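Local coordinates for extracellular solute-binding protein, family 7 (Colwellia psychrerythraea, PDB 4PET), which probably captures pyruvate together with a calcium ion in the periplasm and delivers it to a TRAP transporter, at residues N152-W157 and Y230-H235. Residues are numbered along the deposited sequence; the frame is centred on the assembly and turned at random.
Sequences NQMGGW and YYTGWH. With CA (calcium ion), chain E; PYR (pyruvic acid), chain D.
Tyr231 N gives Gly156 O a nearly straight hydrogen bond of 2.8 Å. In return Tyr231 O takes Gly155 N at 2.6 Å, and Gly156 N weakly. A side chain on Gly155 would run into Thr232 O, and Gly156, with phi 123°, has a backbone shape that suits a residue without CB. Farther along, His235 NE2 donates to Met154 O at 2.8 Å, while a water bridges Asn152 OD1, Gln153 O and Trp234 N. Tyr230, its CG anti to the backbone N (chi1 -162°), lays its ring flat over the six-membered ring of Trp157, centroids 3.7 Å apart and planes at 14°. On the other face of the Tyr230 ring, the methyl CE of Met154, a selenomethionine bent at its last two torsions, sits squarely above the centre, a Met-aromatic contact. NE1 of Trp157 is hydrogen-bonded to Asp218. A leucine in place of Trp157 would probably strip one face of Tyr230 of its stacking partner and leave Asp218 without its indole N-H. The antiparallel pairing of strands 156-158 and 229-231 thus ends in a classic beta bulge, Gly155 and Gly156 both facing Tyr231, beside the site where Gln153, with Glu211, Trp212 and Glu236, binds calcium in this family 7 solute-binding protein.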
ATOM      1  N   ASN A 152       5.668   2.799   8.828  1.00 16.69           N
ATOM      2  CA  ASN A 152       5.716   3.104  10.252  1.00 16.57           C
ATOM      3  C   ASN A 152       7.147   3.520  10.622  1.00 19.03           C
ATOM      4  O   ASN A 152       8.125   2.868  10.221  1.00 22.94           O
ATOM      5  CB  ASN A 152       5.334   1.833  11.037  1.00 19.92           C
ATOM      6  CG  ASN A 152       4.459   2.130  12.229  1.00 25.32           C
ATOM      7  OD1 ASN A 152       4.831   2.909  13.098  1.00 19.31           O
ATOM      8  ND2 ASN A 152       3.267   1.538  12.255  1.00 24.40           N
ATOM      9  N   GLN A 153       7.304   4.610  11.357  1.00 18.48           N
ATOM     10  CA  GLN A 153       8.657   5.127  11.590  1.00 18.90           C
ATOM     11  C   GLN A 153       9.186   4.714  12.953  1.00 23.04           C
ATOM     12  O   GLN A 153       8.411   4.446  13.872  1.00 22.10           O
ATOM     13  CB  GLN A 153       8.681   6.658  11.446  1.00 18.66           C
ATOM     14  CG  GLN A 153       8.276   7.121  10.059  1.00 14.92           C
ATOM     15  CD  GLN A 153       8.517   8.570   9.807  1.00 23.25           C
ATOM     16  OE1 GLN A 153       8.815   9.338  10.745  1.00 16.99           O
ATOM     17  NE2 GLN A 153       8.461   8.964   8.534  1.00 21.59           N
HETATM   18  N   MSE A 154      10.517   4.671  13.080  1.00 23.54           N
HETATM   19  CA  MSE A 154      11.158   4.335  14.342  1.00 20.64           C
HETATM   20  C   MSE A 154      11.065   5.539  15.282  1.00 19.75           C
HETATM   21  O   MSE A 154      10.876   6.675  14.823  1.00 22.46           O
HETATM   22  CB  MSE A 154      12.628   3.902  14.105  1.00 24.98           C
HETATM   23  CG  MSE A 154      12.754   2.629  13.256  1.00 23.29           C
HETATM   24 SE   MSE A 154      12.225   1.089  14.280  0.86 21.32          SE
HETATM   25  CE  MSE A 154      13.698   1.140  15.542  1.00 31.31           C
ATOM     26  N   GLY A 155      11.158   5.283  16.589  1.00 18.69           N
ATOM     27  CA  GLY A 155      11.045   6.304  17.619  1.00 26.04           C
ATOM     28  C   GLY A 155      12.197   7.301  17.620  1.00 32.09           C
ATOM     29  O   GLY A 155      12.060   8.435  18.123  1.00 23.28           O
ATOM     30  N   GLY A 156      13.340   6.868  17.081  1.00 20.34           N
ATOM     31  CA  GLY A 156      14.476   7.758  16.933  1.00 23.57           C
ATOM     32  C   GLY A 156      15.746   7.310  17.604  1.00 25.81           C
ATOM     33  O   GLY A 156      15.857   6.204  18.149  1.00 22.15           O
ATOM     34  N   TRP A 157      16.712   8.216  17.546  1.00 19.34           N
ATOM     35  CA  TRP A 157      18.054   7.999  17.988  1.00 26.88           C
ATOM     36  C   TRP A 157      18.372   8.857  19.230  1.00 26.34           C
ATOM     37  O   TRP A 157      18.198  10.070  19.231  1.00 28.88           O
ATOM     38  CB  TRP A 157      18.974   8.365  16.850  1.00 22.97           C
ATOM     39  CG  TRP A 157      18.797   7.543  15.637  1.00 22.90           C
ATOM     40  CD1 TRP A 157      17.993   7.825  14.566  1.00 21.14           C
ATOM     41  CD2 TRP A 157      19.448   6.297  15.336  1.00 24.80           C
ATOM     42  NE1 TRP A 157      18.103   6.817  13.616  1.00 24.51           N
ATOM     43  CE2 TRP A 157      18.999   5.879  14.066  1.00 24.97           C
ATOM     44  CE3 TRP A 157      20.387   5.512  16.003  1.00 22.75           C
ATOM     45  CZ2 TRP A 157      19.445   4.693  13.461  1.00 19.88           C
ATOM     46  CZ3 TRP A 157      20.824   4.338  15.404  1.00 24.91           C
ATOM     47  CH2 TRP A 157      20.356   3.947  14.155  1.00 27.02           C
ATOM     48  N   TYR A 230      18.326   3.110  19.654  1.00 24.87           N
ATOM     49  CA  TYR A 230      17.424   3.228  18.528  1.00 23.58           C
ATOM     50  C   TYR A 230      16.051   2.738  18.992  1.00 33.51           C
ATOM     51  O   TYR A 230      15.858   1.551  19.258  1.00 26.85           O
ATOM     52  CB  TYR A 230      17.957   2.384  17.382  1.00 27.10           C
ATOM     53  CG  TYR A 230      17.395   2.705  16.005  1.00 28.05           C
ATOM     54  CD1 TYR A 230      16.658   3.856  15.765  1.00 28.77           C
ATOM     55  CD2 TYR A 230      17.608   1.834  14.946  1.00 22.06           C
ATOM     56  CE1 TYR A 230      16.186   4.148  14.506  1.00 18.16           C
ATOM     57  CE2 TYR A 230      17.145   2.108  13.685  1.00 21.69           C
ATOM     58  CZ  TYR A 230      16.420   3.253  13.469  1.00 21.96           C
ATOM     59  OH  TYR A 230      15.953   3.504  12.205  1.00 22.70           O
ATOM     60  N   TYR A 231      15.107   3.660  19.103  1.00 19.03           N
ATOM     61  CA  TYR A 231      13.844   3.384  19.747  1.00 25.94           C
ATOM     62  C   TYR A 231      12.799   2.994  18.739  1.00 26.01           C
ATOM     63  O   TYR A 231      12.802   3.482  17.591  1.00 20.86           O
ATOM     64  CB  TYR A 231      13.374   4.612  20.563  1.00 22.45           C
ATOM     65  CG  TYR A 231      13.948   4.605  21.959  1.00 21.63           C
ATOM     66  CD1 TYR A 231      15.255   5.027  22.195  1.00 23.89           C
ATOM     67  CD2 TYR A 231      13.207   4.128  23.039  1.00 24.66           C
ATOM     68  CE1 TYR A 231      15.794   4.993  23.452  1.00 23.40           C
ATOM     69  CE2 TYR A 231      13.751   4.088  24.311  1.00 22.49           C
ATOM     70  CZ  TYR A 231      15.048   4.518  24.505  1.00 22.32           C
ATOM     71  OH  TYR A 231      15.630   4.490  25.755  1.00 28.39           O
ATOM     72  N   THR A 232      11.906   2.107  19.156  1.00 21.64           N
ATOM     73  CA  THR A 232      10.757   1.753  18.321  1.00 23.74           C
ATOM     74  C   THR A 232       9.678   2.872  18.358  1.00 24.38           C
ATOM     75  O   THR A 232       9.687   3.702  19.265  1.00 25.29           O
ATOM     76  CB  THR A 232      10.152   0.420  18.772  1.00 29.21           C
ATOM     77  OG1 THR A 232       9.696   0.542  20.121  1.00 27.74           O
ATOM     78  CG2 THR A 232      11.192  -0.732  18.673  1.00 25.81           C
ATOM     79  N   GLY A 233       8.748   2.839  17.401  1.00 22.83           N
ATOM     80  CA  GLY A 233       7.800   3.923  17.130  1.00 25.06           C
ATOM     81  C   GLY A 233       6.431   3.923  17.826  1.00 27.14           C
ATOM     82  O   GLY A 233       6.170   3.150  18.756  1.00 21.98           O
ATOM     83  N   TRP A 234       5.556   4.821  17.359  1.00 19.99           N
ATOM     84  CA  TRP A 234       4.316   5.219  18.048  1.00 19.46           C
ATOM     85  C   TRP A 234       3.776   6.528  17.462  1.00 19.06           C
ATOM     86  O   TRP A 234       2.579   6.733  17.358  1.00 23.27           O
ATOM     87  CB  TRP A 234       4.524   5.393  19.567  1.00 23.21           C
ATOM     88  CG  TRP A 234       5.516   6.489  19.949  1.00 21.81           C
ATOM     89  CD1 TRP A 234       6.862   6.351  20.128  1.00 23.26           C
ATOM     90  CD2 TRP A 234       5.228   7.884  20.156  1.00 23.33           C
ATOM     91  NE1 TRP A 234       7.428   7.572  20.468  1.00 29.00           N
ATOM     92  CE2 TRP A 234       6.447   8.528  20.473  1.00 21.27           C
ATOM     93  CE3 TRP A 234       4.058   8.649  20.109  1.00 21.86           C
ATOM     94  CZ2 TRP A 234       6.529   9.904  20.761  1.00 23.78           C
ATOM     95  CZ3 TRP A 234       4.145  10.028  20.412  1.00 22.26           C
ATOM     96  CH2 TRP A 234       5.385  10.629  20.717  1.00 24.46           C
ATOM     97  N   HIS A 235       4.691   7.385  17.029  1.00 21.06           N
ATOM     98  CA  HIS A 235       4.428   8.799  16.723  1.00 25.04           C
ATOM     99  C   HIS A 235       4.133   9.050  15.247  1.00 22.27           C
ATOM    100  O   HIS A 235       3.421  10.013  14.894  1.00 20.35           O
ATOM    101  CB  HIS A 235       5.665   9.605  17.093  1.00 17.33           C
ATOM    102  CG  HIS A 235       6.865   9.192  16.311  1.00 24.07           C
ATOM    103  ND1 HIS A 235       7.523  10.044  15.461  1.00 23.72           N
ATOM    104  CD2 HIS A 235       7.480   7.988  16.194  1.00 17.77           C
ATOM    105  CE1 HIS A 235       8.503   9.391  14.859  1.00 18.38           C
ATOM    106  NE2 HIS A 235       8.499   8.146  15.291  1.00 26.51           N
TER
HETATM  107 CA    CA E 403       9.799  11.433  11.127  1.00 20.50          CA
HETATM  108  C   PYR D 402      10.253  13.849   8.961  1.00 21.41           C
HETATM  109  O   PYR D 402      10.462  13.603  10.227  1.00 18.99           O
HETATM  110  OXT PYR D 402      10.512  15.059   8.556  1.00 15.36           O
HETATM  111  CA  PYR D 402       9.856  12.825   8.075  1.00 32.70           C
HETATM  112  O3  PYR D 402       9.407  11.679   8.520  1.00 24.97           O
HETATM  113  CB  PYR D 402       9.989  12.989   6.592  1.00 31.98           C
HETATM  114  O   HOH W   1       5.828   5.210  14.555  1.00 19.83           O